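L-lysine 6-oxidase (Marinomonas mediterranea, PDB 3WEU) oxidises the side-chain amine of L-lysine by means of a cysteine tryptophylquinone cofactor, releasing the hydrogen peroxide that gives it broad antibacterial activity. Local coordinates at residues 3-8 against 63-68; 81-86 against 228-233; 147-152 against 185-190. All coordinates share one frame; numbering follows the deposited sequence.

Contact 1: residues 3-8 against 63-68; sequences LSVHPS and FKVFGA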
ATOM      1  N   LEU A   3      -9.916 -19.614  52.846  1.00 26.36           N
ATOM      2  CA  LEU A   3      -9.214 -18.309  52.671  1.00 24.23           C
ATOM      3  C   LEU A   3      -9.914 -17.521  51.558  1.00 23.55           C
ATOM      4  O   LEU A   3     -10.569 -18.132  50.765  1.00 21.02           O
ATOM      5  CB  LEU A   3      -7.862 -18.594  52.183  1.00 24.70           C
ATOM      6  CG  LEU A   3      -6.973 -19.441  53.043  1.00 28.19           C
ATOM      7  CD1 LEU A   3      -5.708 -19.698  52.251  1.00 29.88           C
ATOM      8  CD2 LEU A   3      -6.690 -18.718  54.334  1.00 31.14           C
ATOM      9  N   SER A   4      -9.725 -16.205  51.425  1.00 20.94           N
ATOM     10  CA  SER A   4     -10.192 -15.551  50.204  1.00 21.71           C
ATOM     11  C   SER A   4      -9.064 -14.645  49.771  1.00 21.07           C
ATOM     12  O   SER A   4      -8.288 -14.168  50.579  1.00 20.75           O
ATOM     13  CB  SER A   4     -11.514 -14.831  50.484  1.00 24.80           C
ATOM     14  OG  SER A   4     -11.178 -13.814  51.340  1.00 27.22           O
ATOM     15  N   VAL A   5      -8.917 -14.505  48.474  1.00 20.17           N
ATOM     16  CA  VAL A   5      -7.937 -13.606  47.881  1.00 21.39           C
ATOM     17  C   VAL A   5      -8.690 -12.398  47.308  1.00 20.89           C
ATOM     18  O   VAL A   5      -9.784 -12.530  46.737  1.00 19.36           O
ATOM     19  CB  VAL A   5      -7.199 -14.336  46.778  1.00 21.70           C
ATOM     20  CG1 VAL A   5      -6.309 -13.418  45.930  1.00 20.29           C
ATOM     21  CG2 VAL A   5      -6.421 -15.519  47.353  1.00 22.61           C
ATOM     22  N   HIS A   6      -8.150 -11.232  47.561  1.00 17.64           N
ATOM     23  CA  HIS A   6      -8.692 -10.009  46.976  1.00 18.73           C
ATOM     24  C   HIS A   6      -7.576  -9.164  46.361  1.00 17.85           C
ATOM     25  O   HIS A   6      -6.460  -9.078  46.923  1.00 20.41           O
ATOM     26  CB  HIS A   6      -9.455  -9.206  47.987  1.00 18.53           C
ATOM     27  CG  HIS A   6     -10.627  -9.927  48.553  1.00 20.32           C
ATOM     28  ND1 HIS A   6     -11.788 -10.121  47.836  1.00 20.51           N
ATOM     29  CD2 HIS A   6     -10.830 -10.501  49.774  1.00 24.87           C
ATOM     30  CE1 HIS A   6     -12.633 -10.835  48.570  1.00 24.45           C
ATOM     31  NE2 HIS A   6     -12.080 -11.055  49.755  1.00 24.85           N
ATOM     32  N   PRO A   7      -7.878  -8.468  45.269  1.00 17.38           N
ATOM     33  CA  PRO A   7      -9.200  -8.467  44.587  1.00 17.40           C
ATOM     34  C   PRO A   7      -9.501  -9.828  43.877  1.00 18.91           C
ATOM     35  O   PRO A   7      -8.609 -10.576  43.522  1.00 18.42           O
ATOM     36  CB  PRO A   7      -9.009  -7.412  43.478  1.00 18.47           C
ATOM     37  CG  PRO A   7      -7.549  -7.466  43.162  1.00 17.58           C
ATOM     38  CD  PRO A   7      -6.891  -7.633  44.552  1.00 16.22           C
ATOM     39  N   SER A   8     -10.769 -10.115  43.662  1.00 17.68           N
ATOM     40  CA  SER A   8     -11.165 -11.302  42.865  1.00 18.15           C
ATOM     41  C   SER A   8     -10.709 -11.230  41.400  1.00 17.32           C
ATOM     42  O   SER A   8     -10.386 -12.282  40.765  1.00 17.89           O
ATOM     43  CB  SER A   8     -12.684 -11.486  42.994  1.00 19.48           C
ATOM     44  OG  SER A   8     -13.351 -10.459  42.317  1.00 17.91           O
ATOM     45  N   PHE A  63      -2.280  -8.170  45.539  1.00 17.07           N
ATOM     46  CA  PHE A  63      -3.281  -9.079  46.025  1.00 16.73           C
ATOM     47  C   PHE A  63      -2.964  -9.434  47.469  1.00 17.65           C
ATOM     48  O   PHE A  63      -1.775  -9.549  47.847  1.00 19.20           O
ATOM     49  CB  PHE A  63      -3.301 -10.396  45.245  1.00 16.20           C
ATOM     50  CG  PHE A  63      -3.760 -10.311  43.818  1.00 15.74           C
ATOM     51  CD1 PHE A  63      -2.898  -9.975  42.843  1.00 15.97           C
ATOM     52  CD2 PHE A  63      -5.050 -10.735  43.455  1.00 16.18           C
ATOM     53  CE1 PHE A  63      -3.295  -9.940  41.515  1.00 16.86           C
ATOM     54  CE2 PHE A  63      -5.457 -10.740  42.112  1.00 17.08           C
ATOM     55  CZ  PHE A  63      -4.579 -10.349  41.130  1.00 16.86           C
ATOM     56  N   LYS A  64      -4.012  -9.613  48.247  1.00 17.00           N
ATOM     57  CA  LYS A  64      -3.958  -9.915  49.700  1.00 19.02           C
ATOM     58  C   LYS A  64      -4.805 -11.164  49.919  1.00 20.95           C
ATOM     59  O   LYS A  64      -5.745 -11.447  49.146  1.00 19.00           O
ATOM     60  CB  LYS A  64      -4.502  -8.798  50.479  1.00 19.16           C
ATOM     61  CG  LYS A  64      -3.656  -7.534  50.328  1.00 20.13           C
ATOM     62  CD  LYS A  64      -4.170  -6.416  51.241  1.00 21.05           C
ATOM     63  CE  LYS A  64      -3.491  -5.102  50.885  1.00 21.74           C
ATOM     64  NZ  LYS A  64      -3.980  -3.992  51.768  1.00 21.44           N
ATOM     65  N   VAL A  65      -4.413 -11.955  50.912  1.00 20.77           N
ATOM     66  CA  VAL A  65      -5.145 -13.183  51.238  1.00 19.40           C
ATOM     67  C   VAL A  65      -5.593 -13.033  52.674  1.00 19.77           C
ATOM     68  O   VAL A  65      -4.887 -12.438  53.525  1.00 20.12           O
ATOM     69  CB  VAL A  65      -4.305 -14.449  50.957  1.00 20.63           C
ATOM     70  CG1 VAL A  65      -2.980 -14.353  51.691  1.00 20.95           C
ATOM     71  CG2 VAL A  65      -5.049 -15.733  51.334  1.00 20.76           C
ATOM     72  N   PHE A  66      -6.805 -13.533  52.939  1.00 19.36           N
ATOM     73  CA  PHE A  66      -7.454 -13.333  54.222  1.00 19.27           C
ATOM     74  C   PHE A  66      -7.940 -14.641  54.791  1.00 21.15           C
ATOM     75  O   PHE A  66      -8.397 -15.492  54.036  1.00 21.20           O
ATOM     76  CB  PHE A  66      -8.674 -12.423  54.030  1.00 20.70           C
ATOM     77  CG  PHE A  66      -8.308 -11.052  53.584  1.00 19.99           C
ATOM     78  CD1 PHE A  66      -8.046 -10.802  52.264  1.00 20.12           C
ATOM     79  CD2 PHE A  66      -8.129 -10.034  54.499  1.00 21.32           C
ATOM     80  CE1 PHE A  66      -7.694  -9.516  51.849  1.00 21.52           C
ATOM     81  CE2 PHE A  66      -7.756  -8.752  54.077  1.00 23.79           C
ATOM     82  CZ  PHE A  66      -7.494  -8.535  52.750  1.00 22.19           C
ATOM     83  N   GLY A  67      -7.896 -14.771  56.116  1.00 23.03           N
ATOM     84  CA  GLY A  67      -8.355 -15.978  56.778  1.00 25.71           C
ATOM     85  C   GLY A  67      -9.853 -15.960  57.013  1.00 33.01           C
ATOM     86  O   GLY A  67     -10.587 -15.064  56.517  1.00 34.55           O
ATOM     87  N   ALA A  68     -10.305 -16.977  57.752  1.00 36.80           N
ATOM     88  CA  ALA A  68     -11.732 -17.358  57.802  1.00 38.97           C
ATOM     89  C   ALA A  68     -12.529 -16.261  58.483  1.00 40.52           C
ATOM     90  O   ALA A  68     -13.687 -16.033  58.132  1.00 41.20           O
ATOM     91  CB  ALA A  68     -11.921 -18.665  58.550  1.00 41.65           C
TER
HETATM   92  O   HOH W   1     -11.626 -14.846  54.078  1.00 39.06           O
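His6 and Phe66 meet obliquely, with ring planes at 57° and centroids 5.7 Å apart. The imidazole presents its edge: Phe66 CD1 lies in the plane of the His6 ring, 3.7 Å from His6 CD2, whereas CD2 itself reaches the phenyl group at a slant. The edge of the Phe66 ring is also met in plane by the carbonyl oxygen of Ser4. At the other end of the pairing, Phe63 receives Pro7 across it at about a right angle, Pro7 CD being 3.8 Å from Phe63 CD2. The carbonyl oxygen of Pro7 sits at the edge of that ring, 3.5 Å from Phe63 CE2, and Val5 CG1 approaches it obliquely. The peptide bond before Pro7 is cis, and the chain turns off the ladder here.

The two strands carrying these rings run antiparallel, in regular alternation. Ser4 with Phe66 and His6 with Lys64 are hydrogen-bonded pairs, each closed by two backbone N-H···O bonds; Val5 with Val65, between them, is a non-hydrogen-bonded pair with CA atoms 4.4 Å apart. Val65 holds CG2 anti to its backbone N, which brings this methyl to 4.1 Å from Leu3 CB. Beyond the last bridge a water joins Ser4 OG, at 3.0 Å, to the carbonyl oxygen of Gly67, where the water is the donor.

The two faces have different neighbours. Met434 of helix 433-439 covers His6, Lys64 and Phe66, while Asp435 of the same helix bonds His6 ND1; on the Val5-Val65 face packs Cys228 of strand 223-232. The arrangement is that of a regular antiparallel beta ladder in the mixed sheet of the N-terminal region, its two faces covered by different elements.

Contact 2: residues 81-86 against 228-233; sequences KNIEWT and CVVTYS
The sulfur of Cys228 settles onto the indole of Trp85, a bump against a flat floor. SG stands 3.7 Å from the centroid of the six-membered ring of Trp85, only 13° off its normal, in a sulfur-aromatic contact. With SG anti to the backbone N of Cys228 (chi1 -174°), the sulfur is carried over the indole, and Cys228 CB comes to 3.7 Å from Trp85 CZ3. On that same indole face rests Ile83 CG2, which is 3.8 Å from Cys228 SG, making methyl and sulfur adjoining knobs on one aromatic surface. Further along, Ile83 and Val230 lie side by side, Ile83 CG1 being 4.2 Å from Val230 CG2.

At the Lys81 end the fit is made by an aliphatic chain. Lys81 crosses Thr231 obliquely, CG lying 4.0 Å from Thr231 CG2, and bends at chi3 before its amine reaches Asp235 in a salt bridge. Here the ladder is uneven: the backbone N atoms of Lys81 and Asn82 both donate to the carbonyl oxygen of Thr231, with Thr231 O at 2.8 Å from Lys81 N and 3.1 Å from Asn82 N. This classic beta bulge places two residues opposite one; from Asn82 to Trp85 the antiparallel pairing then runs regularly.

The ladder is interior to a wider sheet. Strand 80-91 has strand 137-145 on its far side, and strand 223-232 has strand 237-247. The Trp85-Cys228 face packs on Phe63 and Val65 of strand 58-66, and Trp85 NE1 bonds the carbonyl of Gly191.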
ATOM      1  N   LYS A  81       3.865 -20.160  57.712  1.00 23.79           N
ATOM      2  CA  LYS A  81       5.222 -20.320  57.357  1.00 24.74           C
ATOM      3  C   LYS A  81       5.501 -19.958  55.921  1.00 22.54           C
ATOM      4  O   LYS A  81       6.598 -19.601  55.612  1.00 22.65           O
ATOM      5  CB  LYS A  81       5.691 -21.748  57.749  1.00 29.30           C
ATOM      6  CG  LYS A  81       5.671 -22.797  56.677  1.00 31.67           C
ATOM      7  CD  LYS A  81       5.985 -24.200  57.273  1.00 32.67           C
ATOM      8  CE  LYS A  81       7.355 -24.671  56.982  1.00 28.38           C
ATOM      9  NZ  LYS A  81       7.600 -26.057  57.542  1.00 23.89           N
ATOM     10  N   ASN A  82       4.538 -20.035  54.999  1.00 21.34           N
ATOM     11  CA  ASN A  82       4.814 -19.510  53.652  1.00 21.02           C
ATOM     12  C   ASN A  82       3.524 -19.151  52.984  1.00 20.17           C
ATOM     13  O   ASN A  82       2.503 -19.635  53.388  1.00 22.12           O
ATOM     14  CB  ASN A  82       5.510 -20.530  52.763  1.00 22.07           C
ATOM     15  CG  ASN A  82       6.299 -19.856  51.629  1.00 27.03           C
ATOM     16  OD1 ASN A  82       6.491 -18.628  51.565  1.00 23.36           O
ATOM     17  ND2 ASN A  82       6.752 -20.672  50.730  1.00 32.85           N
ATOM     18  N   ILE A  83       3.633 -18.354  51.930  1.00 20.69           N
ATOM     19  CA  ILE A  83       2.510 -17.965  51.104  1.00 19.65           C
ATOM     20  C   ILE A  83       3.105 -17.956  49.708  1.00 20.31           C
ATOM     21  O   ILE A  83       3.981 -17.192  49.440  1.00 21.20           O
ATOM     22  CB  ILE A  83       1.963 -16.565  51.485  1.00 19.83           C
ATOM     23  CG1 ILE A  83       1.409 -16.587  52.921  1.00 20.72           C
ATOM     24  CG2 ILE A  83       0.926 -16.153  50.452  1.00 19.56           C
ATOM     25  CD1 ILE A  83       0.943 -15.203  53.478  1.00 23.32           C
ATOM     26  N   GLU A  84       2.579 -18.805  48.838  1.00 18.67           N
ATOM     27  CA  GLU A  84       3.121 -18.962  47.512  1.00 21.45           C
ATOM     28  C   GLU A  84       2.025 -18.645  46.538  1.00 20.52           C
ATOM     29  O   GLU A  84       0.950 -19.224  46.593  1.00 21.93           O
ATOM     30  CB  GLU A  84       3.601 -20.362  47.257  1.00 22.30           C
ATOM     31  CG  GLU A  84       4.396 -20.419  45.975  1.00 26.26           C
ATOM     32  CD  GLU A  84       5.125 -21.755  45.808  1.00 32.10           C
ATOM     33  OE1 GLU A  84       4.637 -22.788  46.319  1.00 32.99           O
ATOM     34  OE2 GLU A  84       6.188 -21.723  45.181  1.00 32.03           O
ATOM     35  N   TRP A  85       2.337 -17.738  45.643  1.00 20.05           N
ATOM     36  CA  TRP A  85       1.375 -17.300  44.675  1.00 20.34           C
ATOM     37  C   TRP A  85       1.833 -17.855  43.359  1.00 19.82           C
ATOM     38  O   TRP A  85       2.999 -17.741  43.037  1.00 22.69           O
ATOM     39  CB  TRP A  85       1.438 -15.752  44.615  1.00 20.31           C
ATOM     40  CG  TRP A  85       1.195 -15.023  45.885  1.00 18.81           C
ATOM     41  CD1 TRP A  85       2.117 -14.580  46.790  1.00 19.59           C
ATOM     42  CD2 TRP A  85      -0.059 -14.578  46.343  1.00 20.81           C
ATOM     43  NE1 TRP A  85       1.503 -13.898  47.806  1.00 21.74           N
ATOM     44  CE2 TRP A  85       0.157 -13.856  47.540  1.00 19.78           C
ATOM     45  CE3 TRP A  85      -1.357 -14.678  45.828  1.00 18.22           C
ATOM     46  CZ2 TRP A  85      -0.878 -13.286  48.263  1.00 18.53           C
ATOM     47  CZ3 TRP A  85      -2.360 -14.098  46.523  1.00 20.68           C
ATOM     48  CH2 TRP A  85      -2.130 -13.402  47.737  1.00 19.92           C
ATOM     49  N   THR A  86       0.913 -18.418  42.573  1.00 20.28           N
ATOM     50  CA  THR A  86       1.203 -18.918  41.282  1.00 20.08           C
ATOM     51  C   THR A  86       0.260 -18.251  40.321  1.00 19.62           C
ATOM     52  O   THR A  86      -0.959 -18.320  40.460  1.00 19.65           O
ATOM     53  CB  THR A  86       1.042 -20.456  41.256  1.00 20.95           C
ATOM     54  OG1 THR A  86       2.034 -21.003  42.133  1.00 21.51           O
ATOM     55  CG2 THR A  86       1.262 -20.963  39.943  1.00 22.30           C
ATOM     56  N   CYS A 228      -3.211 -18.970  45.368  1.00 16.74           N
ATOM     57  CA  CYS A 228      -2.535 -18.672  46.590  1.00 20.31           C
ATOM     58  C   CYS A 228      -2.580 -19.879  47.477  1.00 21.57           C
ATOM     59  O   CYS A 228      -3.666 -20.300  47.878  1.00 22.81           O
ATOM     60  CB  CYS A 228      -3.228 -17.571  47.365  1.00 21.04           C
ATOM     61  SG  CYS A 228      -2.387 -17.009  48.830  1.00 23.26           S
ATOM     62  N   VAL A 229      -1.404 -20.365  47.854  1.00 20.62           N
ATOM     63  CA  VAL A 229      -1.288 -21.482  48.854  1.00 19.58           C
ATOM     64  C   VAL A 229      -0.612 -20.918  50.087  1.00 20.87           C
ATOM     65  O   VAL A 229       0.523 -20.425  50.029  1.00 19.76           O
ATOM     66  CB  VAL A 229      -0.439 -22.650  48.304  1.00 20.43           C
ATOM     67  CG1 VAL A 229      -0.291 -23.775  49.347  1.00 21.33           C
ATOM     68  CG2 VAL A 229      -1.013 -23.207  47.005  1.00 23.08           C
ATOM     69  N   VAL A 230      -1.296 -20.991  51.210  1.00 19.30           N
ATOM     70  CA  VAL A 230      -0.779 -20.579  52.464  1.00 19.59           C
ATOM     71  C   VAL A 230      -0.435 -21.859  53.239  1.00 21.05           C
ATOM     72  O   VAL A 230      -1.313 -22.729  53.428  1.00 21.39           O
ATOM     73  CB  VAL A 230      -1.876 -19.884  53.277  1.00 21.26           C
ATOM     74  CG1 VAL A 230      -1.404 -19.585  54.716  1.00 22.89           C
ATOM     75  CG2 VAL A 230      -2.260 -18.554  52.568  1.00 20.45           C
ATOM     76  N   THR A 231       0.823 -21.955  53.643  1.00 21.70           N
ATOM     77  CA  THR A 231       1.301 -23.149  54.347  1.00 20.50           C
ATOM     78  C   THR A 231       1.482 -22.734  55.796  1.00 20.40           C
ATOM     79  O   THR A 231       2.194 -21.762  56.111  1.00 19.63           O
ATOM     80  CB  THR A 231       2.578 -23.658  53.706  1.00 19.32           C
ATOM     81  OG1 THR A 231       2.327 -23.976  52.330  1.00 19.21           O
ATOM     82  CG2 THR A 231       3.098 -24.923  54.443  1.00 19.61           C
ATOM     83  N   TYR A 232       0.859 -23.478  56.686  1.00 23.58           N
ATOM     84  CA  TYR A 232       0.950 -23.182  58.091  1.00 22.45           C
ATOM     85  C   TYR A 232       2.130 -23.911  58.763  1.00 23.74           C
ATOM     86  O   TYR A 232       2.767 -24.726  58.140  1.00 22.99           O
ATOM     87  CB  TYR A 232      -0.331 -23.547  58.766  1.00 25.14           C
ATOM     88  CG  TYR A 232      -1.514 -22.850  58.163  1.00 23.81           C
ATOM     89  CD1 TYR A 232      -1.790 -21.521  58.472  1.00 28.16           C
ATOM     90  CD2 TYR A 232      -2.387 -23.535  57.330  1.00 25.82           C
ATOM     91  CE1 TYR A 232      -2.898 -20.869  57.919  1.00 27.25           C
ATOM     92  CE2 TYR A 232      -3.496 -22.905  56.766  1.00 28.67           C
ATOM     93  CZ  TYR A 232      -3.746 -21.577  57.064  1.00 27.46           C
ATOM     94  OH  TYR A 232      -4.851 -20.990  56.507  1.00 30.25           O
ATOM     95  N   SER A 233       2.434 -23.593  60.011  1.00 24.43           N
ATOM     96  CA  SER A 233       3.669 -24.134  60.688  1.00 28.66           C
ATOM     97  C   SER A 233       3.755 -25.616  60.719  1.00 25.89           C
ATOM     98  O   SER A 233       4.834 -26.152  60.756  1.00 27.30           O
ATOM     99  CB  SER A 233       3.751 -23.677  62.128  1.00 32.06           C
ATOM    100  OG  SER A 233       3.583 -22.298  62.143  1.00 33.49           O
TER

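Contact 3: residues 147-152 against 185-190; sequences VMATVE and LRTDSQ
The end of an antiparallel beta ladder, where both strands run out into loop, is the setting for Thr187 and Ala149, in the pairing of strands 150-154 and 181-187. Val151 and Leu185 form a hydrogen-bonded pair, with both backbone bonds 2.8 Å long, from Val151 N to Leu185 O and from Leu185 N to Val151 O. Their side chains point the same way, Val151 CG1 lying beside Leu185 CB. Thr150 and Arg186 make the adjacent non-hydrogen-bonded pair, and Thr187 N returns a bond to Ala149 O.

Past this point a side chain takes over from the main chain. Ala149 N donates to Thr187 OG1 at 2.8 Å and 170°. The hydroxyl lies between backbone N and carbonyl carbon of its own residue (chi1 56°), and it also bonds the carbonyl of Gly146. Met148 sends its N-H nearly straight to Asp188 O at 3.0 Å, although this N stands well above the carbonyl plane. The Met148 side chain doubles back at chi2 and chi3, laying SD 3.7 Å from Ser189 N. Asp188 OD1 closes an Asx turn by accepting from Gln190 N, while its OD2 forms a salt bridge with Arg192.

On the other face Thr150 OG1 sits over the guanidinium of Arg186, 3.3 Å above its plane and toward the rim, in contact but too poorly angled to bond. A water accepts a hydrogen bond from Arg186 NH1 at 2.9 Å and donates to Ala149 O and Thr187 O.

Taken together, the chemistry implies a junction held mostly by polar groups. The Thr187 hydroxyl accepts from Ala149 N and donates to the carbonyl of Gly146, so both of its roles are used on main-chain groups. Arg186, bridged by water here and by a salt bridge to Asp20, probably keeps its charge well compensated.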
ATOM      1  N   VAL A 147       9.907 -12.727  50.977  1.00 20.95           N
ATOM      2  CA  VAL A 147      10.138 -11.301  51.127  1.00 21.54           C
ATOM      3  C   VAL A 147      10.772 -10.720  49.903  1.00 22.76           C
ATOM      4  O   VAL A 147      11.843 -11.144  49.478  1.00 21.97           O
ATOM      5  CB  VAL A 147      11.024 -11.051  52.377  1.00 21.65           C
ATOM      6  CG1 VAL A 147      11.360  -9.615  52.498  1.00 22.69           C
ATOM      7  CG2 VAL A 147      10.290 -11.580  53.605  1.00 22.78           C
ATOM      8  N   MET A 148      10.115  -9.724  49.299  1.00 20.31           N
ATOM      9  CA  MET A 148      10.720  -8.996  48.192  1.00 20.48           C
ATOM     10  C   MET A 148      11.290  -9.909  47.091  1.00 22.11           C
ATOM     11  O   MET A 148      12.347  -9.677  46.556  1.00 23.15           O
ATOM     12  CB  MET A 148      11.815  -8.056  48.703  1.00 22.28           C
ATOM     13  CG  MET A 148      11.307  -7.034  49.703  1.00 23.48           C
ATOM     14  SD  MET A 148      10.177  -5.844  48.900  1.00 22.99           S
ATOM     15  CE  MET A 148      11.213  -5.216  47.626  1.00 21.52           C
ATOM     16  N   ALA A 149      10.473 -10.838  46.616  1.00 21.18           N
ATOM     17  CA  ALA A 149      10.798 -11.679  45.483  1.00 21.55           C
ATOM     18  C   ALA A 149      10.459 -10.990  44.157  1.00 22.65           C
ATOM     19  O   ALA A 149       9.606 -10.097  44.126  1.00 22.62           O
ATOM     20  CB  ALA A 149      10.021 -12.980  45.591  1.00 23.09           C
ATOM     21  N   THR A 150      11.163 -11.375  43.101  1.00 21.25           N
ATOM     22  CA  THR A 150      10.898 -10.878  41.757  1.00 21.88           C
ATOM     23  C   THR A 150      11.153 -11.996  40.784  1.00 24.45           C
ATOM     24  O   THR A 150      12.244 -12.576  40.796  1.00 21.36           O
ATOM     25  CB  THR A 150      11.815  -9.746  41.378  1.00 22.20           C
ATOM     26  OG1 THR A 150      11.685  -8.667  42.290  1.00 20.00           O
ATOM     27  CG2 THR A 150      11.454  -9.200  40.010  1.00 24.63           C
ATOM     28  N   VAL A 151      10.178 -12.331  39.943  1.00 21.36           N
ATOM     29  CA  VAL A 151      10.410 -13.238  38.808  1.00 22.45           C
ATOM     30  C   VAL A 151       9.698 -12.775  37.539  1.00 21.58           C
ATOM     31  O   VAL A 151       8.505 -12.467  37.561  1.00 21.59           O
ATOM     32  CB  VAL A 151      10.057 -14.683  39.165  1.00 28.40           C
ATOM     33  CG1 VAL A 151       8.707 -14.800  39.696  1.00 32.87           C
ATOM     34  CG2 VAL A 151      10.198 -15.625  37.969  1.00 34.29           C
ATOM     35  N   GLU A 152      10.427 -12.699  36.440  1.00 18.87           N
ATOM     36  CA  GLU A 152       9.850 -12.320  35.160  1.00 19.21           C
ATOM     37  C   GLU A 152       9.015 -13.464  34.606  1.00 21.98           C
ATOM     38  O   GLU A 152       9.329 -14.655  34.767  1.00 21.54           O
ATOM     39  CB  GLU A 152      10.977 -11.959  34.204  1.00 18.55           C
ATOM     40  CG  GLU A 152      10.553 -11.109  33.035  1.00 20.27           C
ATOM     41  CD  GLU A 152      10.018  -9.701  33.392  1.00 22.21           C
ATOM     42  OE1 GLU A 152      10.158  -9.276  34.588  1.00 20.28           O
ATOM     43  OE2 GLU A 152       9.599  -9.004  32.411  1.00 21.12           O
ATOM     44  N   LEU A 185       6.242 -10.905  38.305  1.00 18.87           N
ATOM     45  CA  LEU A 185       5.621 -11.174  39.595  1.00 16.63           C
ATOM     46  C   LEU A 185       6.594 -10.718  40.673  1.00 19.04           C
ATOM     47  O   LEU A 185       7.828 -10.865  40.529  1.00 20.42           O
ATOM     48  CB  LEU A 185       5.372 -12.662  39.869  1.00 19.42           C
ATOM     49  CG  LEU A 185       4.517 -13.393  38.868  1.00 17.86           C
ATOM     50  CD1 LEU A 185       4.166 -14.764  39.410  1.00 20.08           C
ATOM     51  CD2 LEU A 185       3.247 -12.578  38.550  1.00 17.44           C
ATOM     52  N   ARG A 186       6.056 -10.046  41.679  1.00 17.37           N
ATOM     53  CA  ARG A 186       6.841  -9.689  42.840  1.00 17.99           C
ATOM     54  C   ARG A 186       6.091 -10.054  44.110  1.00 16.74           C
ATOM     55  O   ARG A 186       4.877 -10.297  44.078  1.00 19.98           O
ATOM     56  CB  ARG A 186       7.110  -8.205  42.853  1.00 17.59           C
ATOM     57  CG  ARG A 186       8.168  -7.767  41.911  1.00 20.20           C
ATOM     58  CD  ARG A 186       8.252  -6.244  41.893  1.00 20.43           C
ATOM     59  NE  ARG A 186       9.445  -5.744  41.182  1.00 21.47           N
ATOM     60  CZ  ARG A 186      10.605  -5.379  41.745  1.00 20.77           C
ATOM     61  NH1 ARG A 186      10.851  -5.531  43.024  1.00 20.94           N
ATOM     62  NH2 ARG A 186      11.573  -4.922  40.987  1.00 20.84           N
ATOM     63  N   THR A 187       6.790  -9.983  45.228  1.00 17.37           N
ATOM     64  CA  THR A 187       6.189  -9.904  46.519  1.00 16.34           C
ATOM     65  C   THR A 187       6.733  -8.680  47.196  1.00 17.36           C
ATOM     66  O   THR A 187       7.827  -8.226  46.870  1.00 20.42           O
ATOM     67  CB  THR A 187       6.450 -11.082  47.451  1.00 18.38           C
ATOM     68  OG1 THR A 187       7.868 -11.260  47.589  1.00 19.71           O
ATOM     69  CG2 THR A 187       5.707 -12.378  46.923  1.00 18.32           C
ATOM     70  N   ASP A 188       5.968  -8.184  48.149  1.00 17.83           N
ATOM     71  CA  ASP A 188       6.335  -7.003  48.939  1.00 18.42           C
ATOM     72  C   ASP A 188       7.069  -7.558  50.162  1.00 19.06           C
ATOM     73  O   ASP A 188       7.425  -8.774  50.195  1.00 19.49           O
ATOM     74  CB  ASP A 188       5.143  -6.095  49.291  1.00 18.53           C
ATOM     75  CG  ASP A 188       4.222  -6.646  50.344  1.00 19.15           C
ATOM     76  OD1 ASP A 188       4.392  -7.801  50.817  1.00 21.28           O
ATOM     77  OD2 ASP A 188       3.251  -5.924  50.699  1.00 20.04           O
ATOM     78  N   SER A 189       7.386  -6.682  51.100  1.00 20.85           N
ATOM     79  CA  SER A 189       8.180  -7.068  52.250  1.00 20.51           C
ATOM     80  C   SER A 189       7.493  -8.065  53.183  1.00 22.97           C
ATOM     81  O   SER A 189       8.140  -8.636  54.050  1.00 20.35           O
ATOM     82  CB  SER A 189       8.692  -5.838  53.013  1.00 21.88           C
ATOM     83  OG  SER A 189       7.643  -5.225  53.655  1.00 19.56           O
ATOM     84  N   GLN A 190       6.186  -8.269  53.044  1.00 21.07           N
ATOM     85  CA  GLN A 190       5.423  -9.202  53.871  1.00 19.51           C
ATOM     86  C   GLN A 190       4.826 -10.357  53.098  1.00 19.44           C
ATOM     87  O   GLN A 190       3.988 -11.117  53.636  1.00 19.88           O
ATOM     88  CB  GLN A 190       4.311  -8.460  54.611  1.00 23.19           C
ATOM     89  CG  GLN A 190       4.847  -7.472  55.647  1.00 23.34           C
ATOM     90  CD  GLN A 190       3.782  -6.633  56.303  1.00 25.16           C
ATOM     91  OE1 GLN A 190       3.202  -5.721  55.713  1.00 26.23           O
ATOM     92  NE2 GLN A 190       3.516  -6.934  57.574  1.00 28.18           N
TER
HETATM   93  O   HOH W   2       9.810  -7.476  44.939  1.00 20.30           O

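All three contacts belong to one mixed sheet in the N-terminal region of the chain, and contact 2 is the one that touches both of the others. Contacts 1 and 2 have centres 12 Å apart and interlock: Val5 CG2 is 3.8 Å from Cys228 CB, and Leu3 CD1 is 3.6 Å from Val230 CG2. Contacts 2 and 3, 14 Å apart by centres, meet more lightly where Trp85 CD1 is 4.2 Å from Thr187 CG2. Contacts 1 and 3 do not touch, with nearest atoms about 7 Å apart. Cys516 and Trp581, which form the quinone cofactor, belong to none of the six segments, and the contacts are packing between strands of the N-terminal region.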